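Local structure of peptidoglycan synthetase penicillin-binding protein 3 (Bifidobacterium adolescentis, 4YE5) at residues L110-G114 and Q115-L119; K121-T124 and P125-R129; R129-S132 and K133-L136; I418-G422 and V423-Q427; V476-G480 and Y481-A485. The protein probably binds penicillin and is thought to cross-link peptidoglycan strands in cell-wall synthesis. All coordinates share one frame; numbering follows the deposited sequence.

Interaction 1: L110-G114 and Q115-L119; sequences LSISG and QYVVL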
loop_
_atom_site.group_PDB
_atom_site.type_symbol
_atom_site.label_atom_id
_atom_site.label_comp_id
_atom_site.label_asym_id
_atom_site.label_seq_id
_atom_site.Cartn_x
_atom_site.Cartn_y
_atom_site.Cartn_z
ATOM N N LEU A 110 6.794 -22.809 41.052
ATOM C CA LEU A 110 7.070 -21.554 41.756
ATOM C C LEU A 110 8.158 -21.730 42.813
ATOM O O LEU A 110 8.566 -20.771 43.479
ATOM C CB LEU A 110 5.783 -21.006 42.385
ATOM C CG LEU A 110 4.763 -20.475 41.366
ATOM C CD1 LEU A 110 3.410 -20.231 42.030
ATOM C CD2 LEU A 110 5.281 -19.199 40.701
ATOM N N SER A 111 8.616 -22.968 42.964
ATOM C CA SER A 111 9.626 -23.297 43.960
ATOM C C SER A 111 11.021 -23.378 43.345
ATOM O O SER A 111 11.987 -23.693 44.039
ATOM C CB SER A 111 9.283 -24.610 44.655
ATOM O OG SER A 111 8.271 -24.423 45.632
ATOM N N ILE A 112 11.126 -23.090 42.050
ATOM C CA ILE A 112 12.436 -23.038 41.398
ATOM C C ILE A 112 13.155 -21.719 41.677
ATOM O O ILE A 112 12.658 -20.862 42.408
ATOM C CB ILE A 112 12.348 -23.227 39.877
ATOM C CG1 ILE A 112 11.740 -21.989 39.212
ATOM C CG2 ILE A 112 11.564 -24.487 39.532
ATOM C CD1 ILE A 112 11.843 -22.009 37.702
ATOM N N SER A 113 14.335 -21.564 41.090
ATOM C CA SER A 113 15.127 -20.365 41.297
ATOM C C SER A 113 14.881 -19.391 40.157
ATOM O O SER A 113 14.479 -19.784 39.062
ATOM C CB SER A 113 16.616 -20.715 41.375
ATOM O OG SER A 113 17.091 -21.142 40.106
ATOM N N GLY A 114 15.126 -18.114 40.405
ATOM C CA GLY A 114 14.957 -17.121 39.361
ATOM C C GLY A 114 13.700 -16.291 39.544
ATOM O O GLY A 114 12.956 -16.457 40.510
ATOM N N GLN A 115 13.460 -15.402 38.591
ATOM C CA GLN A 115 12.364 -14.458 38.684
ATOM C C GLN A 115 11.340 -14.700 37.598
ATOM O O GLN A 115 10.479 -13.861 37.358
ATOM C CB GLN A 115 12.898 -13.030 38.574
ATOM C CG GLN A 115 13.896 -12.673 39.661
ATOM C CD GLN A 115 13.858 -11.203 40.014
ATOM O OE1 GLN A 115 13.257 -10.808 41.015
ATOM N NE2 GLN A 115 14.491 -10.378 39.186
ATOM N N TYR A 116 11.429 -15.852 36.939
ATOM C CA TYR A 116 10.613 -16.101 35.757
ATOM C C TYR A 116 10.253 -17.576 35.569
ATOM O O TYR A 116 11.118 -18.451 35.646
ATOM C CB TYR A 116 11.350 -15.595 34.522
ATOM C CG TYR A 116 10.601 -15.802 33.227
ATOM C CD1 TYR A 116 10.743 -16.978 32.495
ATOM C CD2 TYR A 116 9.769 -14.821 32.731
ATOM C CE1 TYR A 116 10.064 -17.169 31.306
ATOM C CE2 TYR A 116 9.083 -15.001 31.533
ATOM C CZ TYR A 116 9.235 -16.178 30.834
ATOM O OH TYR A 116 8.555 -16.356 29.653
ATOM N N VAL A 117 8.973 -17.843 35.320
ATOM C CA VAL A 117 8.505 -19.189 34.974
ATOM C C VAL A 117 7.154 -19.083 34.262
ATOM O O VAL A 117 6.291 -18.315 34.673
ATOM C CB VAL A 117 8.444 -20.150 36.211
ATOM C CG1 VAL A 117 7.312 -19.783 37.180
ATOM C CG2 VAL A 117 8.293 -21.600 35.765
ATOM N N VAL A 118 6.985 -19.813 33.163
ATOM C CA VAL A 118 5.684 -19.871 32.505
ATOM C C VAL A 118 4.769 -20.772 33.312
ATOM O O VAL A 118 5.150 -21.889 33.664
ATOM C CB VAL A 118 5.769 -20.419 31.065
ATOM C CG1 VAL A 118 4.365 -20.585 30.490
ATOM C CG2 VAL A 118 6.588 -19.497 30.203
ATOM N N LEU A 119 3.570 -20.288 33.625
ATOM C CA LEU A 119 2.618 -21.087 34.391
ATOM C C LEU A 119 1.563 -21.674 33.470
ATOM O O LEU A 119 1.119 -22.808 33.663
ATOM C CB LEU A 119 1.945 -20.249 35.477
ATOM C CG LEU A 119 2.886 -19.675 36.535
ATOM C CD1 LEU A 119 2.118 -18.710 37.438
ATOM C CD2 LEU A 119 3.531 -20.798 37.341
#
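The loop that leads from helix 103-109 into the edge strand 117-123, in the N-terminal region assigned to the penicillin-binding protein dimerisation family, is folded back on itself by L110 and I112 meeting V117 and L119. L110 comes in with one branch: its CD2 lies 4.1 Å from V117 CG1 and touches L119 with the same methyl, so that a single carbon serves both residues of the strand. The side chain crosses those of V117 and L119 at about a right angle. On V117 the two methyls divide the work, CG1 meeting L110 and CG2 meeting I112. This follows from its first torsion (chi1 71°), which sets CG1 between the backbone N and the carbonyl carbon and leaves CG2 anti to the N. Between the two arms the chain reverses at G114, whose positive phi of 105° is a conformation that suits glycine. Helix 87-99 packs on L110 and L119, and P56 of helix 56-61 on I112 and V117, which joins the turn to the neighbouring helices. On the more exposed side, I112 CD1 reaches V117 CG2 at 4.1 Å.

Interaction 2: K121-T124 and P125-R129; sequences KDVT and PAVKR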
loop_
_atom_site.group_PDB
_atom_site.type_symbol
_atom_site.label_atom_id
_atom_site.label_comp_id
_atom_site.label_asym_id
_atom_site.label_seq_id
_atom_site.Cartn_x
_atom_site.Cartn_y
_atom_site.Cartn_z
ATOM N N LYS A 121 0.130 -21.121 29.090
ATOM C CA LYS A 121 0.105 -20.429 27.807
ATOM C C LYS A 121 -1.325 -20.318 27.309
ATOM O O LYS A 121 -2.186 -21.095 27.729
ATOM C CB LYS A 121 0.909 -21.216 26.764
ATOM C CG LYS A 121 2.367 -21.438 27.117
ATOM C CD LYS A 121 3.105 -22.119 25.977
ATOM C CE LYS A 121 4.503 -22.539 26.395
ATOM N NZ LYS A 121 5.227 -23.193 25.264
ATOM N N ASP A 122 -1.569 -19.357 26.416
ATOM C CA ASP A 122 -2.819 -19.293 25.662
ATOM C C ASP A 122 -4.098 -19.198 26.528
ATOM O O ASP A 122 -5.107 -19.852 26.250
ATOM C CB ASP A 122 -2.883 -20.510 24.723
ATOM C CG ASP A 122 -4.051 -20.457 23.770
ATOM O OD1 ASP A 122 -4.339 -19.365 23.247
ATOM O OD2 ASP A 122 -4.701 -21.503 23.575
ATOM N N VAL A 123 -4.064 -18.389 27.583
ATOM C CA VAL A 123 -5.265 -18.193 28.394
ATOM C C VAL A 123 -6.093 -17.012 27.874
ATOM O O VAL A 123 -5.573 -16.106 27.200
ATOM C CB VAL A 123 -4.953 -18.008 29.916
ATOM C CG1 VAL A 123 -3.845 -18.973 30.372
ATOM C CG2 VAL A 123 -4.568 -16.589 30.203
ATOM N N THR A 124 -7.382 -17.028 28.195
ATOM C CA THR A 124 -8.321 -16.016 27.712
ATOM C C THR A 124 -8.264 -14.732 28.522
ATOM O O THR A 124 -7.796 -14.727 29.663
ATOM C CB THR A 124 -9.757 -16.532 27.800
ATOM O OG1 THR A 124 -10.061 -16.813 29.171
ATOM C CG2 THR A 124 -9.918 -17.809 26.961
ATOM N N PRO A 125 -8.749 -13.631 27.929
ATOM C CA PRO A 125 -8.898 -12.367 28.644
ATOM C C PRO A 125 -9.700 -12.521 29.938
ATOM O O PRO A 125 -9.368 -11.870 30.926
ATOM C CB PRO A 125 -9.670 -11.496 27.646
ATOM C CG PRO A 125 -9.259 -12.030 26.296
ATOM C CD PRO A 125 -9.057 -13.499 26.486
ATOM N N ALA A 126 -10.740 -13.356 29.928
ATOM C CA ALA A 126 -11.560 -13.563 31.122
ATOM C C ALA A 126 -10.741 -14.162 32.269
ATOM O O ALA A 126 -10.857 -13.743 33.427
ATOM C CB ALA A 126 -12.755 -14.456 30.793
ATOM N N VAL A 127 -9.922 -15.160 31.951
ATOM C CA VAL A 127 -9.076 -15.780 32.963
ATOM C C VAL A 127 -8.046 -14.760 33.475
ATOM O O VAL A 127 -7.828 -14.653 34.684
ATOM C CB VAL A 127 -8.381 -17.046 32.422
ATOM C CG1 VAL A 127 -7.357 -17.565 33.429
ATOM C CG2 VAL A 127 -9.433 -18.147 32.109
ATOM N N LYS A 128 -7.431 -14.011 32.553
ATOM C CA LYS A 128 -6.493 -12.940 32.916
ATOM C C LYS A 128 -7.122 -11.977 33.930
ATOM O O LYS A 128 -6.503 -11.630 34.932
ATOM C CB LYS A 128 -6.030 -12.145 31.680
ATOM C CG LYS A 128 -5.462 -10.752 32.066
ATOM C CD LYS A 128 -5.321 -9.830 30.886
ATOM C CE LYS A 128 -5.144 -8.381 31.318
ATOM N NZ LYS A 128 -6.461 -7.733 31.579
ATOM N N ARG A 129 -8.361 -11.567 33.681
ATOM C CA ARG A 129 -9.077 -10.721 34.637
ATOM C C ARG A 129 -9.291 -11.404 35.987
ATOM O O ARG A 129 -9.126 -10.784 37.044
ATOM C CB ARG A 129 -10.408 -10.232 34.051
ATOM C CG ARG A 129 -10.234 -9.208 32.932
ATOM C CD ARG A 129 -11.572 -8.620 32.482
ATOM N NE ARG A 129 -12.357 -9.597 31.730
ATOM C CZ ARG A 129 -12.306 -9.733 30.407
ATOM N NH1 ARG A 129 -11.511 -8.949 29.689
ATOM N NH2 ARG A 129 -13.044 -10.653 29.800
#
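T124 and V127 stand at about a right angle to each other at the start of helix 125-132, where T124 is the N-cap. The threonine presents its hydroxyl, not its methyl: with chi1 at 61°, OG1 sits between the backbone N and the carbonyl carbon and is turned into the first helical turn. There T124 OG1 accepts from V127 N at 3.2 Å, with an N-H...O angle of 162°. V127 answers with its CG2 methyl, which lies 3.3 Å from T124 OG1, so the oxygen is met by both the amide and the side chain of one residue. On its other branch V127 turns CG1 to V123, 4.3 Å from V123 CB, a looser apolar contact beside the cap residue. The carbonyl of T124 opens the helical bonding pattern: T124 O takes the N-H of K128, with K128 N at 3.0 Å. P125 follows in the first turn, where a residue without an N-H costs no helical bond, and P125 CD presses on T124 CB at 3.4 Å. V123, facing Y50 together with D122 in a G1 beta bulge, packs on strand 50-54 and so ties the helix start to the sheet. T124 is the single residue between the strand and the helix it caps, and its hydroxyl gives V127 N, an amide of the first turn, a side-chain acceptor.

Interaction 3: R129-S132 and K133-L136; sequences RKIS and KLNL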
loop_
_atom_site.group_PDB
_atom_site.type_symbol
_atom_site.label_atom_id
_atom_site.label_comp_id
_atom_site.label_asym_id
_atom_site.label_seq_id
_atom_site.Cartn_x
_atom_site.Cartn_y
_atom_site.Cartn_z
ATOM N N ARG A 129 -8.361 -11.567 33.681
ATOM C CA ARG A 129 -9.077 -10.721 34.637
ATOM C C ARG A 129 -9.291 -11.404 35.987
ATOM O O ARG A 129 -9.126 -10.784 37.044
ATOM C CB ARG A 129 -10.408 -10.232 34.051
ATOM C CG ARG A 129 -10.234 -9.208 32.932
ATOM C CD ARG A 129 -11.572 -8.620 32.482
ATOM N NE ARG A 129 -12.357 -9.597 31.730
ATOM C CZ ARG A 129 -12.306 -9.733 30.407
ATOM N NH1 ARG A 129 -11.511 -8.949 29.689
ATOM N NH2 ARG A 129 -13.044 -10.653 29.800
ATOM N N LYS A 130 -9.648 -12.681 35.970
ATOM C CA LYS A 130 -9.814 -13.391 37.234
ATOM C C LYS A 130 -8.510 -13.453 38.037
ATOM O O LYS A 130 -8.528 -13.380 39.272
ATOM C CB LYS A 130 -10.355 -14.810 37.016
ATOM C CG LYS A 130 -11.773 -14.859 36.464
ATOM C CD LYS A 130 -12.214 -16.293 36.196
ATOM C CE LYS A 130 -13.668 -16.343 35.754
ATOM N NZ LYS A 130 -14.566 -15.731 36.781
ATOM N N ILE A 131 -7.386 -13.614 37.343
ATOM C CA ILE A 131 -6.093 -13.683 38.033
ATOM C C ILE A 131 -5.830 -12.347 38.726
ATOM O O ILE A 131 -5.309 -12.303 39.845
ATOM C CB ILE A 131 -4.925 -13.998 37.050
ATOM C CG1 ILE A 131 -5.138 -15.336 36.334
ATOM C CG2 ILE A 131 -3.566 -13.962 37.761
ATOM C CD1 ILE A 131 -4.761 -16.549 37.152
ATOM N N SER A 132 -6.188 -11.249 38.066
ATOM C CA SER A 132 -5.950 -9.920 38.634
ATOM C C SER A 132 -6.666 -9.748 39.960
ATOM O O SER A 132 -6.188 -9.043 40.852
ATOM C CB SER A 132 -6.373 -8.823 37.658
ATOM O OG SER A 132 -5.482 -8.788 36.566
ATOM N N LYS A 133 -7.796 -10.431 40.107
ATOM C CA LYS A 133 -8.568 -10.318 41.341
ATOM C C LYS A 133 -7.975 -11.124 42.499
ATOM O O LYS A 133 -8.420 -10.997 43.632
ATOM C CB LYS A 133 -10.039 -10.695 41.103
ATOM C CG LYS A 133 -10.738 -9.784 40.097
ATOM C CD LYS A 133 -12.249 -9.945 40.137
ATOM C CE LYS A 133 -12.943 -8.626 40.473
ATOM N NZ LYS A 133 -12.734 -8.216 41.897
ATOM N N LEU A 134 -6.968 -11.950 42.228
ATOM C CA LEU A 134 -6.374 -12.752 43.300
ATOM C C LEU A 134 -5.439 -11.947 44.201
ATOM O O LEU A 134 -4.923 -12.481 45.189
ATOM C CB LEU A 134 -5.626 -13.962 42.724
ATOM C CG LEU A 134 -6.463 -14.979 41.934
ATOM C CD1 LEU A 134 -5.564 -15.961 41.205
ATOM C CD2 LEU A 134 -7.464 -15.711 42.849
ATOM N N ASN A 135 -5.218 -10.673 43.865
ATOM C CA ASN A 135 -4.346 -9.787 44.661
ATOM C C ASN A 135 -2.910 -10.334 44.787
ATOM O O ASN A 135 -2.310 -10.309 45.873
ATOM C CB ASN A 135 -4.924 -9.526 46.065
ATOM C CG ASN A 135 -6.203 -8.697 46.032
ATOM O OD1 ASN A 135 -6.402 -7.873 45.137
ATOM N ND2 ASN A 135 -7.079 -8.917 47.013
ATOM N N LEU A 136 -2.404 -10.829 43.661
ATOM C CA LEU A 136 -1.036 -11.325 43.501
ATOM C C LEU A 136 -0.249 -10.488 42.485
ATOM O O LEU A 136 0.550 -11.044 41.720
ATOM C CB LEU A 136 -1.068 -12.751 42.926
ATOM C CG LEU A 136 -1.733 -13.882 43.710
ATOM C CD1 LEU A 136 -1.965 -15.071 42.773
ATOM C CD2 LEU A 136 -0.900 -14.260 44.941
HETATM O O HOH W 1 -3.435 -10.941 40.949
#
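I131 and L134 make the packed side of this contact. Their side chains are inclined to one another and meet by the CD1 methyls, with I131 CD1 4.2 Å from L134 CD1, while the flank of the leucine is laid over the backbone of the last turn. L134 CB lies 3.3 Å from I131 O, and its CG is close to the same oxygen. With chi1 at -62°, CG is anti to the carbonyl carbon, a setting that keeps the branch against the helix end. Both residues also touch V98 of helix 87-99, so this face is continued by a second helix. The backbone here is the C-terminal end of helix 125-132, which runs out through a type I beta turn from S132 to N135, and at N135 phi becomes positive. The helical pattern loosens accordingly: K133 N is shared between two weak bonds, to R129 O at 3.4 Å and to K130 O at 3.2 Å. A firmer bond joins L134 N to I131 O at 2.9 Å, although the donor stands 59° out of the carbonyl plane. On the solvent side, S132 and K133 are exposed, and the end of the K133 chain leads away from the helix. A water takes part in closing the end: it donates to I131 O at 2.6 Å and accepts from L136 N at 2.9 Å, giving that carbonyl a second partner and joining it to the backbone beyond the turn.

Interaction 4: I418-G422 and V423-Q427; sequences IANKG and VKKPQ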
loop_
_atom_site.group_PDB
_atom_site.type_symbol
_atom_site.label_atom_id
_atom_site.label_comp_id
_atom_site.label_asym_id
_atom_site.label_seq_id
_atom_site.Cartn_x
_atom_site.Cartn_y
_atom_site.Cartn_z
ATOM N N ILE A 418 -4.425 14.454 -16.584
ATOM C CA ILE A 418 -5.243 14.686 -17.780
ATOM C C ILE A 418 -6.734 14.404 -17.521
ATOM O O ILE A 418 -7.622 15.027 -18.112
ATOM C CB ILE A 418 -4.791 13.780 -18.968
ATOM C CG1 ILE A 418 -3.271 13.848 -19.181
ATOM C CG2 ILE A 418 -5.554 14.111 -20.226
ATOM C CD1 ILE A 418 -2.708 15.258 -19.312
ATOM N N ALA A 419 -6.998 13.416 -16.685
ATOM C CA ALA A 419 -8.377 13.045 -16.327
ATOM C C ALA A 419 -9.029 14.042 -15.393
ATOM O O ALA A 419 -10.266 14.167 -15.356
ATOM C CB ALA A 419 -8.373 11.634 -15.663
ATOM N N ASN A 420 -8.203 14.716 -14.595
ATOM C CA ASN A 420 -8.690 15.561 -13.516
ATOM C C ASN A 420 -8.527 17.061 -13.833
ATOM O O ASN A 420 -8.167 17.861 -12.966
ATOM C CB ASN A 420 -7.970 15.203 -12.204
ATOM C CG ASN A 420 -8.697 15.720 -10.981
ATOM O OD1 ASN A 420 -9.917 15.779 -10.965
ATOM N ND2 ASN A 420 -7.948 16.103 -9.952
ATOM N N LYS A 421 -8.758 17.424 -15.089
ATOM C CA LYS A 421 -8.798 18.831 -15.501
ATOM C C LYS A 421 -7.470 19.562 -15.305
ATOM O O LYS A 421 -7.455 20.780 -15.122
ATOM C CB LYS A 421 -9.934 19.575 -14.781
ATOM C CG LYS A 421 -11.328 19.028 -15.125
ATOM C CD LYS A 421 -12.391 19.562 -14.200
ATOM C CE LYS A 421 -13.775 19.308 -14.770
ATOM N NZ LYS A 421 -14.825 19.786 -13.834
ATOM N N GLY A 422 -6.362 18.818 -15.325
ATOM C CA GLY A 422 -5.040 19.430 -15.274
ATOM C C GLY A 422 -4.459 19.579 -13.883
ATOM O O GLY A 422 -3.397 20.189 -13.702
ATOM N N VAL A 423 -5.162 19.019 -12.895
ATOM C CA VAL A 423 -4.784 19.149 -11.493
ATOM C C VAL A 423 -4.198 17.819 -10.997
ATOM O O VAL A 423 -4.745 16.746 -11.259
ATOM C CB VAL A 423 -5.989 19.563 -10.615
ATOM C CG1 VAL A 423 -5.645 19.488 -9.119
ATOM C CG2 VAL A 423 -6.470 20.980 -10.986
ATOM N N LYS A 424 -3.057 17.891 -10.324
ATOM C CA LYS A 424 -2.477 16.696 -9.709
ATOM C C LYS A 424 -2.707 16.727 -8.204
ATOM O O LYS A 424 -2.314 17.684 -7.526
ATOM C CB LYS A 424 -0.968 16.597 -9.989
ATOM C CG LYS A 424 -0.328 15.312 -9.414
ATOM C CD LYS A 424 1.041 15.017 -10.020
ATOM C CE LYS A 424 2.104 15.976 -9.514
ATOM N NZ LYS A 424 2.379 15.802 -8.069
ATOM N N LYS A 425 -3.348 15.686 -7.685
ATOM C CA LYS A 425 -3.492 15.518 -6.242
ATOM C C LYS A 425 -2.467 14.557 -5.666
ATOM O O LYS A 425 -1.997 13.658 -6.355
ATOM C CB LYS A 425 -4.890 15.013 -5.908
ATOM C CG LYS A 425 -5.963 16.088 -5.989
ATOM C CD LYS A 425 -7.221 15.622 -5.289
ATOM C CE LYS A 425 -8.236 16.724 -5.190
ATOM N NZ LYS A 425 -9.541 16.161 -4.781
ATOM N N PRO A 426 -2.117 14.733 -4.383
ATOM C CA PRO A 426 -1.326 13.667 -3.769
ATOM C C PRO A 426 -2.192 12.401 -3.709
ATOM O O PRO A 426 -3.373 12.490 -3.392
ATOM C CB PRO A 426 -1.046 14.205 -2.360
ATOM C CG PRO A 426 -2.158 15.195 -2.102
ATOM C CD PRO A 426 -2.458 15.808 -3.437
ATOM N N GLN A 427 -1.638 11.243 -4.039
ATOM C CA GLN A 427 -2.424 10.017 -3.922
ATOM C C GLN A 427 -2.630 9.655 -2.465
ATOM O O GLN A 427 -1.864 10.089 -1.602
ATOM C CB GLN A 427 -1.738 8.871 -4.657
ATOM C CG GLN A 427 -1.830 9.026 -6.161
ATOM C CD GLN A 427 -0.636 8.402 -6.845
ATOM O OE1 GLN A 427 0.522 8.676 -6.476
ATOM N NE2 GLN A 427 -0.896 7.576 -7.852
#
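N420 lays its amide obliquely across V423, with ND2 4.0 Å from V423 CB and a little further from the CG1 methyl. The nitrogen arm of the amide makes the contact with the valine side chain. Its first torsion of -162° puts CG anti to the backbone N, carrying the amide across the turn toward the start of the strand. The same N420 ND2 lies 3.5 Å from V423 O, and N420 CB lies 3.7 Å from the same V423 O, so the asparagine rests against the backbone of V423 as well as its side chain. Further along, N420 ND2 comes within 4.4 Å of K425 CG, touching the aliphatic part of a lysine whose NZ is bonded to Q251 O. The backbone forms a type I' beta turn from N420 to V423, which takes the chain from the end of helix 408-419 into the short strand 423-424. It is closed by V423 N donating to N420 O at 3.2 Å, with the donor well above the carbonyl plane, by 56°. K421 and G422 fill the middle of the turn with positive phi, and G422, at phi 92°, has a conformation that suits glycine. V423 packs its CG2 methyl over the backbone here, 3.8 Å from G422 C. Outside the turn, K421 O accepts from R451 NH1, and backbone bonds from G422 to V452 and from K424 to T450 join the turn and strand to strand 450-451 and the residue after it.

Interaction 5: V476-G480 and Y481-A485; sequences VKVDG and YRMAA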
loop_
_atom_site.group_PDB
_atom_site.type_symbol
_atom_site.label_atom_id
_atom_site.label_comp_id
_atom_site.label_asym_id
_atom_site.label_seq_id
_atom_site.Cartn_x
_atom_site.Cartn_y
_atom_site.Cartn_z
ATOM N N VAL A 476 -9.341 -3.791 -27.931
ATOM C CA VAL A 476 -9.430 -3.218 -26.573
ATOM C C VAL A 476 -10.754 -2.448 -26.481
ATOM O O VAL A 476 -10.913 -1.399 -27.102
ATOM C CB VAL A 476 -8.241 -2.284 -26.233
ATOM C CG1 VAL A 476 -8.319 -1.812 -24.750
ATOM C CG2 VAL A 476 -6.900 -2.964 -26.503
ATOM N N LYS A 477 -11.705 -2.983 -25.725
ATOM C CA LYS A 477 -13.072 -2.470 -25.730
ATOM C C LYS A 477 -13.688 -2.655 -24.360
ATOM O O LYS A 477 -13.487 -3.686 -23.741
ATOM C CB LYS A 477 -13.967 -3.271 -26.695
ATOM C CG LYS A 477 -13.861 -2.968 -28.183
ATOM C CD LYS A 477 -15.021 -3.660 -28.929
ATOM C CE LYS A 477 -14.788 -3.788 -30.464
ATOM N NZ LYS A 477 -13.619 -4.700 -30.830
ATOM N N VAL A 478 -14.469 -1.675 -23.908
ATOM C CA VAL A 478 -15.375 -1.890 -22.794
ATOM C C VAL A 478 -16.731 -1.435 -23.307
ATOM O O VAL A 478 -16.965 -0.233 -23.475
ATOM C CB VAL A 478 -14.994 -1.102 -21.513
ATOM C CG1 VAL A 478 -16.050 -1.353 -20.413
ATOM C CG2 VAL A 478 -13.635 -1.524 -20.995
ATOM N N ASP A 479 -17.603 -2.400 -23.591
ATOM C CA ASP A 479 -18.852 -2.120 -24.300
ATOM C C ASP A 479 -19.685 -1.056 -23.584
ATOM O O ASP A 479 -19.942 -1.167 -22.383
ATOM C CB ASP A 479 -19.685 -3.387 -24.473
ATOM C CG ASP A 479 -20.930 -3.143 -25.317
ATOM O OD1 ASP A 479 -20.788 -2.509 -26.382
ATOM O OD2 ASP A 479 -22.041 -3.566 -24.917
ATOM N N GLY A 480 -20.060 -0.017 -24.320
ATOM C CA GLY A 480 -20.855 1.071 -23.777
ATOM C C GLY A 480 -20.033 2.241 -23.250
ATOM O O GLY A 480 -20.585 3.261 -22.859
ATOM N N TYR A 481 -18.709 2.122 -23.228
ATOM C CA TYR A 481 -17.923 3.183 -22.593
ATOM C C TYR A 481 -16.785 3.700 -23.451
ATOM O O TYR A 481 -16.037 2.922 -24.052
ATOM C CB TYR A 481 -17.381 2.702 -21.237
ATOM C CG TYR A 481 -18.495 2.298 -20.277
ATOM C CD1 TYR A 481 -19.015 1.006 -20.285
ATOM C CD2 TYR A 481 -19.033 3.212 -19.386
ATOM C CE1 TYR A 481 -20.042 0.637 -19.427
ATOM C CE2 TYR A 481 -20.064 2.844 -18.518
ATOM C CZ TYR A 481 -20.562 1.562 -18.548
ATOM O OH TYR A 481 -21.580 1.195 -17.680
ATOM N N ARG A 482 -16.637 5.016 -23.480
ATOM C CA ARG A 482 -15.500 5.640 -24.160
ATOM C C ARG A 482 -14.274 5.598 -23.260
ATOM O O ARG A 482 -14.404 5.796 -22.057
ATOM C CB ARG A 482 -15.858 7.082 -24.525
ATOM C CG ARG A 482 -16.949 7.156 -25.594
ATOM C CD ARG A 482 -17.581 8.538 -25.705
ATOM N NE ARG A 482 -16.606 9.614 -25.856
ATOM C CZ ARG A 482 -16.927 10.906 -25.801
ATOM N NH1 ARG A 482 -18.195 11.274 -25.620
ATOM N NH2 ARG A 482 -15.991 11.831 -25.938
HETATM N N MSE A 483 -13.095 5.333 -23.839
HETATM C CA MSE A 483 -11.836 5.306 -23.088
HETATM C C MSE A 483 -10.845 6.296 -23.666
HETATM O O MSE A 483 -10.823 6.529 -24.872
HETATM C CB MSE A 483 -11.175 3.911 -23.149
HETATM C CG MSE A 483 -11.861 2.840 -22.276
HETATM SE SE MSE A 483 -10.967 1.095 -22.372
HETATM C CE MSE A 483 -11.602 0.564 -24.079
ATOM N N ALA A 484 -10.009 6.857 -22.801
ATOM C CA ALA A 484 -8.886 7.667 -23.245
ATOM C C ALA A 484 -7.672 6.934 -22.708
ATOM O O ALA A 484 -7.567 6.716 -21.497
ATOM C CB ALA A 484 -8.950 9.058 -22.661
ATOM N N ALA A 485 -6.760 6.550 -23.591
ATOM C CA ALA A 485 -5.671 5.688 -23.140
ATOM C C ALA A 485 -4.418 5.858 -23.959
ATOM O O ALA A 485 -4.473 6.354 -25.075
ATOM C CB ALA A 485 -6.127 4.222 -23.201
HETATM O O HOH W 2 -14.842 0.757 -25.359
#
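Y481, M483 and V478 carry this contact, in which the chain turns back before strand 484-492, an edge strand of the five-stranded antiparallel sheet in the transpeptidase region. A type II beta turn from V478 to Y481 does the turning, with G480 at a positive phi, and is closed by Y481 N donating to V478 O at 2.9 Å. V478 spreads its two methyls between the other residues. V478 CG1 meets the tyrosine ring obliquely, 3.8 Å from Y481 CD1. V478 CG2 lies 4.0 Å from M483 SE, the selenium of a selenomethionine whose side chain crosses the valine at about a right angle. Bent at its last torsion (chi3 -76°), M483 swings CE back over the backbone, 3.6 Å from V478 N and 4.1 Å from V476 CG1. The tyrosine ring has G480 O over one face, while its hydroxyl bonds to V552 O. A water bridges the two arms, accepting from V478 N at 2.9 Å and donating to Y481 O at 2.8 Å. One direct bond and one bridging water thus hold the backbones of V478 and Y481 together, while M483 adds apolar packing on both V476 and V478.

From the N terminus, interaction 1 closes the loop between helix 103-109 and strand 117-123. Interaction 2 adjoins it in sequence, at the other end of that strand, and leads into helix 125-132. Interaction 3 ends this helix; its centre is about 11 Å from that of interaction 2. These three lie in the dimerisation-family region. Interactions 4 and 5 belong to the transpeptidase region, on the opposite side of the chain's centre: one joins helix 408-419 to strand 423-424, the other leads into strand 484-492, with centres about 21 Å apart. All five are local; 2 and 3 meet at R129, the others follow in series, and none nests or crosses.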